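Local structure of beta-glucosidase (Chaetomella raphigera, 6JXG) at residues 14-19 with 287-292; 218-223 with 278-283; 589-594 with 691-696; 616-621 with 695-700. The protein probably hydrolyses terminal, non-reducing beta-D-glucosyl residues to release beta-D-glucose, as a secreted family 3 glycoside hydrolase of cellulose breakdown. One frame throughout, in Å; residues are numbered along the deposited sequence.

Contact 1: residues 14-19 with 287-292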
loop_
_atom_site.group_PDB
_atom_site.type_symbol
_atom_site.label_atom_id
_atom_site.label_comp_id
_atom_site.label_asym_id
_atom_site.label_seq_id
_atom_site.Cartn_x
_atom_site.Cartn_y
_atom_site.Cartn_z
ATOM N N THR A 14 3.197 31.292 10.273
ATOM C CA THR A 14 3.493 32.116 11.448
ATOM C C THR A 14 2.689 33.443 11.357
ATOM O O THR A 14 2.185 33.924 12.351
ATOM C CB THR A 14 5.029 32.247 11.637
ATOM O OG1 THR A 14 5.556 30.908 11.923
ATOM C CG2 THR A 14 5.358 33.104 12.811
ATOM N N ALA A 15 2.603 34.016 10.173
ATOM C CA ALA A 15 1.850 35.255 9.988
ATOM C C ALA A 15 0.364 35.076 10.281
ATOM O O ALA A 15 -0.252 35.908 10.935
ATOM C CB ALA A 15 2.027 35.782 8.605
ATOM N N ALA A 16 -0.228 33.988 9.801
ATOM C CA ALA A 16 -1.612 33.683 10.123
ATOM C C ALA A 16 -1.873 33.436 11.613
ATOM O O ALA A 16 -2.869 33.969 12.201
ATOM C CB ALA A 16 -2.093 32.490 9.249
ATOM N N LEU A 17 -0.990 32.670 12.245
ATOM C CA LEU A 17 -1.104 32.357 13.660
ATOM C C LEU A 17 -1.272 33.649 14.504
ATOM O O LEU A 17 -1.984 33.684 15.519
ATOM C CB LEU A 17 0.127 31.590 14.136
ATOM C CG LEU A 17 0.113 31.079 15.575
ATOM C CD1 LEU A 17 -0.788 29.890 15.775
ATOM C CD2 LEU A 17 1.510 30.769 16.101
ATOM N N ALA A 18 -0.515 34.671 14.126
ATOM C CA ALA A 18 -0.514 35.930 14.856
ATOM C C ALA A 18 -1.919 36.646 14.832
ATOM O O ALA A 18 -2.206 37.469 15.655
ATOM C CB ALA A 18 0.551 36.827 14.284
ATOM N N LYS A 19 -2.789 36.295 13.925
ATOM C CA LYS A 19 -4.119 36.876 13.869
ATOM C C LYS A 19 -5.189 36.111 14.613
ATOM O O LYS A 19 -6.335 36.501 14.566
ATOM C CB LYS A 19 -4.539 37.006 12.451
ATOM C CG LYS A 19 -3.490 37.796 11.725
ATOM C CD LYS A 19 -4.062 38.577 10.609
ATOM C CE LYS A 19 -4.438 37.722 9.465
ATOM N NZ LYS A 19 -5.504 38.505 8.749
ATOM N N ARG A 287 1.780 24.085 12.340
ATOM C CA ARG A 287 2.030 22.918 11.511
ATOM C C ARG A 287 0.872 22.668 10.503
ATOM O O ARG A 287 1.097 22.439 9.312
ATOM C CB ARG A 287 2.247 21.704 12.379
ATOM C CG ARG A 287 3.594 21.676 13.123
ATOM C CD ARG A 287 3.690 20.556 14.136
ATOM N NE ARG A 287 5.039 20.458 14.670
ATOM C CZ ARG A 287 6.113 19.968 14.040
ATOM N NH1 ARG A 287 6.008 19.404 12.857
ATOM N NH2 ARG A 287 7.296 20.022 14.657
ATOM N N ILE A 288 -0.361 22.681 10.999
ATOM C CA ILE A 288 -1.569 22.471 10.193
ATOM C C ILE A 288 -1.650 23.510 9.058
ATOM O O ILE A 288 -1.801 23.162 7.879
ATOM C CB ILE A 288 -2.846 22.567 11.055
ATOM C CG1 ILE A 288 -2.835 21.466 12.116
ATOM C CG2 ILE A 288 -4.104 22.424 10.179
ATOM C CD1 ILE A 288 -3.729 21.646 13.311
ATOM N N LEU A 289 -1.418 24.768 9.434
ATOM C CA LEU A 289 -1.434 25.867 8.448
ATOM C C LEU A 289 -0.236 25.735 7.493
ATOM O O LEU A 289 -0.357 26.012 6.308
ATOM C CB LEU A 289 -1.451 27.258 9.158
ATOM C CG LEU A 289 -2.708 27.532 10.008
ATOM C CD1 LEU A 289 -2.571 28.940 10.559
ATOM C CD2 LEU A 289 -4.023 27.426 9.221
ATOM N N ALA A 290 0.944 25.358 7.994
ATOM C CA ALA A 290 2.097 25.196 7.123
ATOM C C ALA A 290 1.773 24.192 5.980
ATOM O O ALA A 290 2.134 24.412 4.834
ATOM C CB ALA A 290 3.301 24.730 7.901
ATOM N N SER A 291 1.189 23.066 6.329
ATOM C CA SER A 291 0.858 22.037 5.355
ATOM C C SER A 291 -0.167 22.519 4.315
ATOM O O SER A 291 -0.061 22.255 3.108
ATOM C CB SER A 291 0.331 20.822 6.117
ATOM O OG SER A 291 1.446 20.108 6.725
ATOM N N TRP A 292 -1.140 23.271 4.795
ATOM C CA TRP A 292 -2.128 23.981 3.953
ATOM C C TRP A 292 -1.482 24.896 2.919
ATOM O O TRP A 292 -1.755 24.789 1.694
ATOM C CB TRP A 292 -3.094 24.755 4.872
ATOM C CG TRP A 292 -4.280 25.413 4.224
ATOM C CD1 TRP A 292 -5.275 24.786 3.552
ATOM C CD2 TRP A 292 -4.634 26.803 4.256
ATOM N NE1 TRP A 292 -6.213 25.694 3.139
ATOM C CE2 TRP A 292 -5.851 26.930 3.581
ATOM C CE3 TRP A 292 -4.088 27.934 4.876
ATOM C CZ2 TRP A 292 -6.480 28.100 3.421
ATOM C CZ3 TRP A 292 -4.733 29.126 4.701
ATOM C CH2 TRP A 292 -5.928 29.188 3.976
#
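Leu289 reaches Ala16 through a stretched side chain: its CG stands anti to the carbonyl carbon (chi1 -64°), and chi2 of -177° carries CD1 straight on toward the other helix. There Leu289 CD1 meets Ala16 CB at 3.8 Å. The same Leu289 CD1 lies 4.4 Å from Leu17 N, so it also comes near the backbone of helix 7-17. Alanine suits this place because its single methyl lets a branched leucine come up close to the helix, and Ala13, one turn earlier, touches Leu289 too. The alpha carbons of Ala16 and Leu289 are nevertheless 8.0 Å apart, a gap bridged almost wholly by the leucine. Leu17 adds little to this pair, but with CG anti to its backbone N (chi1 -175°) it packs further back along helix 278-294, on Val285 and Thr286. Ala16 also touches Tyr293 on that helix. Elsewhere on this helix, Ile288 and Ser291 pack on Phe228 of strand 228-231. This is plain apolar helix-to-helix packing: the N-terminal helix lies on the outside of a helix that backs a strand, as in the TIM-barrel-type N-terminal domain of family 3 glycoside hydrolases.

Contact 2: residues 218-223 with 278-283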
loop_
_atom_site.group_PDB
_atom_site.type_symbol
_atom_site.label_atom_id
_atom_site.label_comp_id
_atom_site.label_asym_id
_atom_site.label_seq_id
_atom_site.Cartn_x
_atom_site.Cartn_y
_atom_site.Cartn_z
ATOM N N ILE A 218 10.525 10.888 17.486
ATOM C CA ILE A 218 10.868 10.207 16.237
ATOM C C ILE A 218 10.405 11.005 15.013
ATOM O O ILE A 218 11.219 11.421 14.197
ATOM C CB ILE A 218 10.280 8.805 16.172
ATOM C CG1 ILE A 218 10.708 7.949 17.394
ATOM C CG2 ILE A 218 10.623 8.164 14.835
ATOM C CD1 ILE A 218 12.213 7.902 17.625
ATOM N N LEU A 219 9.086 11.228 14.865
ATOM C CA LEU A 219 8.596 11.903 13.655
ATOM C C LEU A 219 9.167 13.339 13.563
ATOM O O LEU A 219 9.790 13.715 12.534
ATOM C CB LEU A 219 7.068 11.973 13.670
ATOM C CG LEU A 219 6.239 10.816 13.062
ATOM C CD1 LEU A 219 6.928 9.656 12.419
ATOM C CD2 LEU A 219 4.806 10.648 13.609
ATOM N N LYS A 220 8.906 14.139 14.592
ATOM C CA LYS A 220 9.289 15.549 14.528
ATOM C C LYS A 220 10.748 15.834 14.873
ATOM O O LYS A 220 11.264 16.894 14.462
ATOM C CB LYS A 220 8.358 16.366 15.417
ATOM C CG LYS A 220 6.887 16.188 15.009
ATOM C CD LYS A 220 5.889 16.898 15.873
ATOM C CE LYS A 220 4.507 16.922 15.230
ATOM N NZ LYS A 220 3.551 17.576 16.127
ATOM N N GLY A 221 11.382 14.930 15.630
ATOM C CA GLY A 221 12.812 15.090 16.054
ATOM C C GLY A 221 13.753 14.405 15.056
ATOM O O GLY A 221 14.326 15.066 14.187
ATOM N N GLU A 222 13.837 13.079 15.148
ATOM C CA GLU A 222 14.743 12.306 14.344
ATOM C C GLU A 222 14.511 12.578 12.868
ATOM O O GLU A 222 15.429 12.744 12.157
ATOM C CB GLU A 222 14.656 10.789 14.566
ATOM C CG GLU A 222 15.011 10.268 15.902
ATOM C CD GLU A 222 15.331 8.739 15.924
ATOM O OE1 GLU A 222 15.799 8.321 16.996
ATOM O OE2 GLU A 222 15.112 8.029 14.933
ATOM N N LEU A 223 13.261 12.569 12.455
ATOM C CA LEU A 223 12.913 12.687 11.076
ATOM C C LEU A 223 12.542 14.161 10.645
ATOM O O LEU A 223 12.297 14.395 9.466
ATOM C CB LEU A 223 11.851 11.653 10.719
ATOM C CG LEU A 223 12.238 10.165 10.943
ATOM C CD1 LEU A 223 11.090 9.276 10.597
ATOM C CD2 LEU A 223 13.451 9.842 10.065
ATOM N N GLN A 278 0.832 26.904 26.155
ATOM C CA GLN A 278 0.366 27.681 24.992
ATOM C C GLN A 278 1.212 27.411 23.763
ATOM O O GLN A 278 0.657 27.304 22.684
ATOM C CB GLN A 278 0.449 29.187 25.280
ATOM C CG GLN A 278 -0.014 30.112 24.114
ATOM C CD GLN A 278 -1.493 29.951 23.853
ATOM O OE1 GLN A 278 -2.266 29.819 24.789
ATOM N NE2 GLN A 278 -1.888 29.884 22.586
ATOM N N SER A 279 2.536 27.309 23.925
ATOM C CA SER A 279 3.430 27.055 22.821
ATOM C C SER A 279 3.097 25.735 22.059
ATOM O O SER A 279 3.353 25.612 20.824
ATOM C CB SER A 279 4.861 27.016 23.314
ATOM O OG SER A 279 5.022 25.902 24.182
ATOM N N ARG A 280 2.524 24.788 22.777
ATOM C CA ARG A 280 2.185 23.487 22.191
ATOM C C ARG A 280 1.003 23.667 21.242
ATOM O O ARG A 280 1.035 23.237 20.068
ATOM C CB ARG A 280 1.934 22.413 23.274
ATOM C CG ARG A 280 1.622 20.974 22.696
ATOM C CD ARG A 280 2.850 20.273 22.099
ATOM N NE ARG A 280 2.952 20.503 20.685
ATOM C CZ ARG A 280 2.124 19.933 19.784
ATOM N NH1 ARG A 280 1.248 19.024 20.156
ATOM N NH2 ARG A 280 2.231 20.237 18.509
ATOM N N LEU A 281 -0.025 24.351 21.703
ATOM C CA LEU A 281 -1.160 24.668 20.758
ATOM C C LEU A 281 -0.734 25.535 19.540
ATOM O O LEU A 281 -1.140 25.308 18.388
ATOM C CB LEU A 281 -2.327 25.353 21.496
ATOM C CG LEU A 281 -3.513 25.932 20.731
ATOM C CD1 LEU A 281 -4.214 24.860 19.903
ATOM C CD2 LEU A 281 -4.486 26.551 21.709
ATOM N N ASP A 282 0.111 26.521 19.797
ATOM C CA ASP A 282 0.644 27.365 18.758
ATOM C C ASP A 282 1.400 26.511 17.753
ATOM O O ASP A 282 1.272 26.738 16.542
ATOM C CB ASP A 282 1.577 28.434 19.327
ATOM C CG ASP A 282 0.814 29.527 20.114
ATOM O OD1 ASP A 282 -0.428 29.574 20.085
ATOM O OD2 ASP A 282 1.487 30.395 20.733
ATOM N N ASP A 283 2.149 25.531 18.239
ATOM C CA ASP A 283 2.944 24.673 17.380
ATOM C C ASP A 283 2.008 23.817 16.519
ATOM O O ASP A 283 2.212 23.684 15.338
ATOM C CB ASP A 283 3.865 23.789 18.200
ATOM C CG ASP A 283 4.737 22.928 17.340
ATOM O OD1 ASP A 283 5.673 23.467 16.739
ATOM O OD2 ASP A 283 4.448 21.746 17.215
HETATM O O HOH W 1 5.284 19.159 17.937
#
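Lys220 and Arg280 bring their charged ends close, Lys220 NZ to Arg280 NH2 at 3.8 Å, yet the pair is gathered round carboxylates. Lys220 spans most of the gap with an extended chain, its torsions beyond CG near 180°, so that NZ arrives far from its own helix. Arg280 does the reverse: it bends at chi2 (73°) and chi3 (-94°), folding the guanidinium back over its own helix toward Asp283, one turn on. The resulting salt bridge, Arg280 NH2 to Asp283 OD2, is 3.0 Å long, lies nearly in the guanidinium plane and uses the anti lone pair of OD2. Asp283 OD2 also accepts a hydrogen bond from a water at 2.8 Å, and the water in turn accepts from Lys220 NZ at 3.0 Å; directly, Lys220 NZ and Asp283 OD2 are 4.4 Å apart. Arg287 NE forms a second salt bridge to Asp283 OD2. Asp248 pairs with both Lys220 and Arg280, while the lysine also donates to Gly246 O and the arginine to Ala243 O and Leu247 O. A methionine in place of Arg280 would probably leave Ala243 O and Leu247 O without this donor, and Asp248 and Asp283 short of a positive mate. The cluster sits between helix 214-222, whose Leu219 packs on helix 184-191, and the start of helix 278-294, whose Leu281 packs on helices 22-29 and 265-272.

Contact 3: residues 589-594 with 691-696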
loop_
_atom_site.group_PDB
_atom_site.type_symbol
_atom_site.label_atom_id
_atom_site.label_comp_id
_atom_site.label_asym_id
_atom_site.label_seq_id
_atom_site.Cartn_x
_atom_site.Cartn_y
_atom_site.Cartn_z
ATOM N N ALA A 589 29.091 -1.789 -11.176
ATOM C CA ALA A 589 28.859 -1.262 -9.860
ATOM C C ALA A 589 29.917 -0.230 -9.646
ATOM O O ALA A 589 31.073 -0.497 -9.969
ATOM C CB ALA A 589 28.993 -2.347 -8.802
ATOM N N LYS A 590 29.535 0.975 -9.224
ATOM C CA LYS A 590 30.504 2.067 -9.084
ATOM C C LYS A 590 30.095 2.941 -7.912
ATOM O O LYS A 590 28.965 3.359 -7.807
ATOM C CB LYS A 590 30.559 2.897 -10.360
ATOM C CG LYS A 590 31.261 4.246 -10.204
ATOM C CD LYS A 590 31.370 4.997 -11.544
ATOM C CE LYS A 590 32.754 4.773 -12.156
ATOM N NZ LYS A 590 33.230 5.931 -12.963
ATOM N N TYR A 591 31.015 3.180 -7.002
ATOM C CA TYR A 591 30.780 4.153 -5.961
ATOM C C TYR A 591 30.990 5.546 -6.636
ATOM O O TYR A 591 32.056 5.853 -7.110
ATOM C CB TYR A 591 31.757 3.806 -4.840
ATOM C CG TYR A 591 31.156 3.579 -3.476
ATOM C CD1 TYR A 591 31.375 2.413 -2.728
ATOM C CD2 TYR A 591 30.435 4.574 -2.906
ATOM C CE1 TYR A 591 30.798 2.244 -1.448
ATOM C CE2 TYR A 591 29.886 4.451 -1.640
ATOM C CZ TYR A 591 30.041 3.308 -0.901
ATOM O OH TYR A 591 29.451 3.380 0.420
ATOM N N SER A 592 29.975 6.379 -6.743
ATOM C CA SER A 592 30.154 7.646 -7.344
ATOM C C SER A 592 30.451 8.733 -6.283
ATOM O O SER A 592 30.915 9.797 -6.623
ATOM C CB SER A 592 28.949 7.988 -8.188
ATOM O OG SER A 592 27.762 7.871 -7.424
ATOM N N ASP A 593 30.241 8.451 -5.007
ATOM C CA ASP A 593 30.487 9.417 -3.911
ATOM C C ASP A 593 30.985 8.638 -2.719
ATOM O O ASP A 593 30.187 8.048 -1.953
ATOM C CB ASP A 593 29.208 10.250 -3.479
ATOM C CG ASP A 593 29.474 11.182 -2.267
ATOM O OD1 ASP A 593 28.532 11.723 -1.606
ATOM O OD2 ASP A 593 30.664 11.382 -1.959
ATOM N N THR A 594 32.310 8.646 -2.524
ATOM C CA THR A 594 32.941 7.976 -1.365
ATOM C C THR A 594 33.100 8.895 -0.115
ATOM O O THR A 594 33.589 8.465 0.927
ATOM C CB THR A 594 34.311 7.356 -1.779
ATOM O OG1 THR A 594 35.090 8.317 -2.495
ATOM C CG2 THR A 594 34.057 6.157 -2.764
ATOM N N GLY A 691 35.329 -4.213 4.249
ATOM C CA GLY A 691 34.618 -5.329 3.696
ATOM C C GLY A 691 33.971 -4.758 2.456
ATOM O O GLY A 691 34.421 -3.734 1.880
ATOM N N GLU A 692 32.904 -5.410 2.035
ATOM C CA GLU A 692 32.362 -5.148 0.773
ATOM C C GLU A 692 30.910 -5.509 0.881
ATOM O O GLU A 692 30.531 -6.438 1.635
ATOM C CB GLU A 692 33.040 -6.023 -0.277
ATOM C CG GLU A 692 32.771 -7.519 -0.138
ATOM C CD GLU A 692 33.441 -8.313 -1.257
ATOM O OE1 GLU A 692 32.870 -9.320 -1.743
ATOM O OE2 GLU A 692 34.523 -7.892 -1.703
ATOM N N PHE A 693 30.111 -4.769 0.149
ATOM C CA PHE A 693 28.691 -5.119 0.021
ATOM C C PHE A 693 28.575 -6.183 -1.011
ATOM O O PHE A 693 29.253 -6.125 -2.030
ATOM C CB PHE A 693 27.891 -3.885 -0.408
ATOM C CG PHE A 693 27.969 -2.759 0.590
ATOM C CD1 PHE A 693 27.131 -2.725 1.686
ATOM C CD2 PHE A 693 28.863 -1.691 0.409
ATOM C CE1 PHE A 693 27.169 -1.680 2.607
ATOM C CE2 PHE A 693 28.890 -0.635 1.329
ATOM C CZ PHE A 693 28.077 -0.645 2.445
ATOM N N SER A 694 27.689 -7.155 -0.810
ATOM C CA SER A 694 27.380 -8.089 -1.857
ATOM C C SER A 694 26.176 -7.586 -2.675
ATOM O O SER A 694 25.210 -7.127 -2.103
ATOM C CB SER A 694 27.051 -9.426 -1.246
ATOM O OG SER A 694 28.186 -9.903 -0.656
ATOM N N LEU A 695 26.293 -7.617 -3.990
ATOM C CA LEU A 695 25.260 -7.173 -4.922
ATOM C C LEU A 695 24.696 -8.388 -5.676
ATOM O O LEU A 695 25.468 -9.135 -6.229
ATOM C CB LEU A 695 25.919 -6.305 -5.942
ATOM C CG LEU A 695 26.701 -5.110 -5.390
ATOM C CD1 LEU A 695 27.350 -4.264 -6.467
ATOM C CD2 LEU A 695 25.772 -4.283 -4.540
ATOM N N TYR A 696 23.369 -8.575 -5.668
ATOM C CA TYR A 696 22.698 -9.686 -6.296
ATOM C C TYR A 696 21.682 -9.112 -7.221
ATOM O O TYR A 696 20.803 -8.398 -6.738
ATOM C CB TYR A 696 22.052 -10.641 -5.304
ATOM C CG TYR A 696 23.007 -11.121 -4.293
ATOM C CD1 TYR A 696 24.077 -11.967 -4.649
ATOM C CD2 TYR A 696 22.893 -10.756 -2.981
ATOM C CE1 TYR A 696 24.959 -12.426 -3.708
ATOM C CE2 TYR A 696 23.810 -11.205 -2.035
ATOM C CZ TYR A 696 24.809 -12.044 -2.409
ATOM O OH TYR A 696 25.697 -12.470 -1.487
#
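Ala589 and Leu695 form the tight half of this contact. Ala589 CB and Leu695 CD1 stand 3.4 Å apart, closer than carbons usually come. Leu695 gets there with CG anti to the carbonyl carbon (chi1 -56°) and CD1 extended beyond it, pointing its methyl across the gap, and a residue as small as alanine is what can face it at such short range.

Two residues further along the first strand and two back along the second, the fit is looser. Tyr591 and Phe693 cross at about a right angle, and they approach only with the far ends of their rings: Tyr591 OH lies 4.2 Å from Phe693 CE2, and Tyr591 CE1 lies 4.4 Å from that same Phe693 CE2. The approach is oblique to both rings. Tyr591 keeps chi1 at -125°, away from the staggered positions, and its side chain also touches Val613 and Leu710. Phe693 is the better buried of the two, packed in addition on Pro639 and Leu675, whereas the tyrosine remains partly exposed, as suits a ring with a polar end. Lys590 and Glu692 are exposed to solvent, in keeping with strand alternation.

Each strand takes its backbone bonds from its own sheet, Lys590 with Thr615 and Phe693 with Leu710; the two sheets face each other in the beta sandwich of the fibronectin type III-like domain. What joins the segments is mainly apolar van der Waals contact, with the tyrosine OH reaching toward Phe693, and it depends on shape and burial more than on direction.

Contact 4: residues 616-621 with 695-700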
loop_
_atom_site.group_PDB
_atom_site.type_symbol
_atom_site.label_atom_id
_atom_site.label_comp_id
_atom_site.label_asym_id
_atom_site.label_seq_id
_atom_site.Cartn_x
_atom_site.Cartn_y
_atom_site.Cartn_z
ATOM N N VAL A 616 24.413 0.867 -9.833
ATOM C CA VAL A 616 24.611 -0.477 -10.352
ATOM C C VAL A 616 23.815 -0.566 -11.663
ATOM O O VAL A 616 22.680 0.026 -11.744
ATOM C CB VAL A 616 24.088 -1.510 -9.324
ATOM C CG1 VAL A 616 24.015 -2.917 -9.889
ATOM C CG2 VAL A 616 24.886 -1.427 -8.035
ATOM N N THR A 617 24.383 -1.235 -12.702
ATOM C CA THR A 617 23.643 -1.463 -13.889
ATOM C C THR A 617 23.748 -2.879 -14.365
ATOM O O THR A 617 24.608 -3.638 -13.922
ATOM C CB THR A 617 23.975 -0.522 -15.067
ATOM O OG1 THR A 617 25.225 -0.883 -15.657
ATOM C CG2 THR A 617 24.021 0.951 -14.573
ATOM N N ALA A 618 22.856 -3.209 -15.288
ATOM C CA ALA A 618 22.929 -4.506 -15.965
ATOM C C ALA A 618 22.240 -4.415 -17.285
ATOM O O ALA A 618 21.435 -3.479 -17.545
ATOM C CB ALA A 618 22.334 -5.637 -15.105
ATOM N N LYS A 619 22.569 -5.374 -18.146
ATOM C CA LYS A 619 21.901 -5.490 -19.423
ATOM C C LYS A 619 20.882 -6.613 -19.372
ATOM O O LYS A 619 21.210 -7.734 -18.917
ATOM C CB LYS A 619 22.894 -5.800 -20.558
ATOM C CG LYS A 619 22.190 -6.076 -21.882
ATOM C CD LYS A 619 23.172 -5.828 -23.016
ATOM C CE LYS A 619 24.085 -6.981 -23.314
ATOM N NZ LYS A 619 23.194 -8.070 -23.725
ATOM N N VAL A 620 19.655 -6.329 -19.869
ATOM C CA VAL A 620 18.604 -7.333 -19.863
ATOM C C VAL A 620 18.171 -7.490 -21.319
ATOM O O VAL A 620 18.082 -6.481 -22.090
ATOM C CB VAL A 620 17.373 -6.837 -19.086
ATOM C CG1 VAL A 620 16.253 -7.840 -19.161
ATOM C CG2 VAL A 620 17.755 -6.580 -17.633
ATOM N N THR A 621 17.964 -8.754 -21.702
ATOM C CA THR A 621 17.680 -9.134 -23.072
ATOM C C THR A 621 16.468 -9.989 -23.059
ATOM O O THR A 621 16.402 -10.923 -22.261
ATOM C CB THR A 621 18.826 -9.994 -23.625
ATOM O OG1 THR A 621 20.016 -9.164 -23.716
ATOM C CG2 THR A 621 18.496 -10.472 -24.998
ATOM N N LEU A 695 26.293 -7.617 -3.990
ATOM C CA LEU A 695 25.260 -7.173 -4.922
ATOM C C LEU A 695 24.696 -8.388 -5.676
ATOM O O LEU A 695 25.468 -9.135 -6.229
ATOM C CB LEU A 695 25.919 -6.305 -5.942
ATOM C CG LEU A 695 26.701 -5.110 -5.390
ATOM C CD1 LEU A 695 27.350 -4.264 -6.467
ATOM C CD2 LEU A 695 25.772 -4.283 -4.540
ATOM N N TYR A 696 23.369 -8.575 -5.668
ATOM C CA TYR A 696 22.698 -9.686 -6.296
ATOM C C TYR A 696 21.682 -9.112 -7.221
ATOM O O TYR A 696 20.803 -8.398 -6.738
ATOM C CB TYR A 696 22.052 -10.641 -5.304
ATOM C CG TYR A 696 23.007 -11.121 -4.293
ATOM C CD1 TYR A 696 24.077 -11.967 -4.649
ATOM C CD2 TYR A 696 22.893 -10.756 -2.981
ATOM C CE1 TYR A 696 24.959 -12.426 -3.708
ATOM C CE2 TYR A 696 23.810 -11.205 -2.035
ATOM C CZ TYR A 696 24.809 -12.044 -2.409
ATOM O OH TYR A 696 25.697 -12.470 -1.487
ATOM N N VAL A 697 21.846 -9.297 -8.540
ATOM C CA VAL A 697 20.873 -8.753 -9.487
ATOM C C VAL A 697 20.155 -9.908 -10.147
ATOM O O VAL A 697 20.797 -10.864 -10.622
ATOM C CB VAL A 697 21.500 -7.788 -10.506
ATOM C CG1 VAL A 697 20.485 -7.405 -11.609
ATOM C CG2 VAL A 697 22.063 -6.592 -9.796
ATOM N N GLY A 698 18.814 -9.846 -10.173
ATOM C CA GLY A 698 18.068 -10.860 -10.873
ATOM C C GLY A 698 16.573 -10.611 -11.036
ATOM O O GLY A 698 16.122 -9.481 -10.927
ATOM N N ALA A 699 15.852 -11.691 -11.337
ATOM C CA ALA A 699 14.462 -11.653 -11.652
ATOM C C ALA A 699 13.535 -11.829 -10.429
ATOM O O ALA A 699 12.329 -11.665 -10.571
ATOM C CB ALA A 699 14.204 -12.727 -12.696
ATOM N N SER A 700 14.087 -12.099 -9.253
ATOM C CA SER A 700 13.341 -12.345 -8.034
ATOM C C SER A 700 14.337 -12.354 -6.876
ATOM O O SER A 700 15.535 -12.247 -7.109
ATOM C CB SER A 700 12.516 -13.660 -8.057
ATOM O OG SER A 700 13.278 -14.728 -7.610
#
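Val616 fits against both Leu695 and Val697, one branch to each. Val616 CG2 meets Leu695 CD1 at 4.1 Å, and Val616 CG1 meets Val697 CG2 at 4.2 Å. With CG1 anti to the backbone N (chi1 169°), the valine spreads its two methyls over neighbouring partners on the facing strand. Val697 uses its second branch as well: Val697 CG1 lies 4.3 Å from Ala618 CB, a small residue where the backbones come nearest, the alpha carbons of Ala618 and Val697 being 8.0 Å apart. All four residues are buried, and beta-branched valine suits both a strand and such a filled interior.

Outside this shell, Leu587 and Phe668 also touch Val616, and Leu706 touches Ala618; Val697 also touches Leu634, and Leu695 touches Ile636. The first strand is fixed in its own sheet by backbone bonds of Val616 and Ala618 to strand 663-671 and of Thr617 to strand 582-591. The short strand axes approach to 9.1 Å and run in nearly the same direction, crossing at -25°. Two sheets packed face to face through alternating apolar residues at such a shallow angle make a beta sandwich, here that of the fibronectin type III-like domain.

Overall arrangement
The four contacts fall into two pairs. Contacts 1 and 2 share helix 278-294; their centres are 14 Å apart, and they meet where Leu17 CD1 packs 3.8 Å from Asp282 O and where Arg287 NE comes 3.6 Å from Lys220 NZ, beside Asp283. Contacts 3 and 4 share strand 692-698 and Leu695, again with centres 14 Å apart, and are joined by Ala589 CB at 4.3 Å from Val616 CG2. Between the pairs, centres of contacts 1 and 4 lie 48 Å apart, and nearest atoms of contacts 2 and 3 about 19 Å. The Lys220 side chain is about 13 Å from an N-acetylglucosamine attached to the protein itself, not a bound substrate.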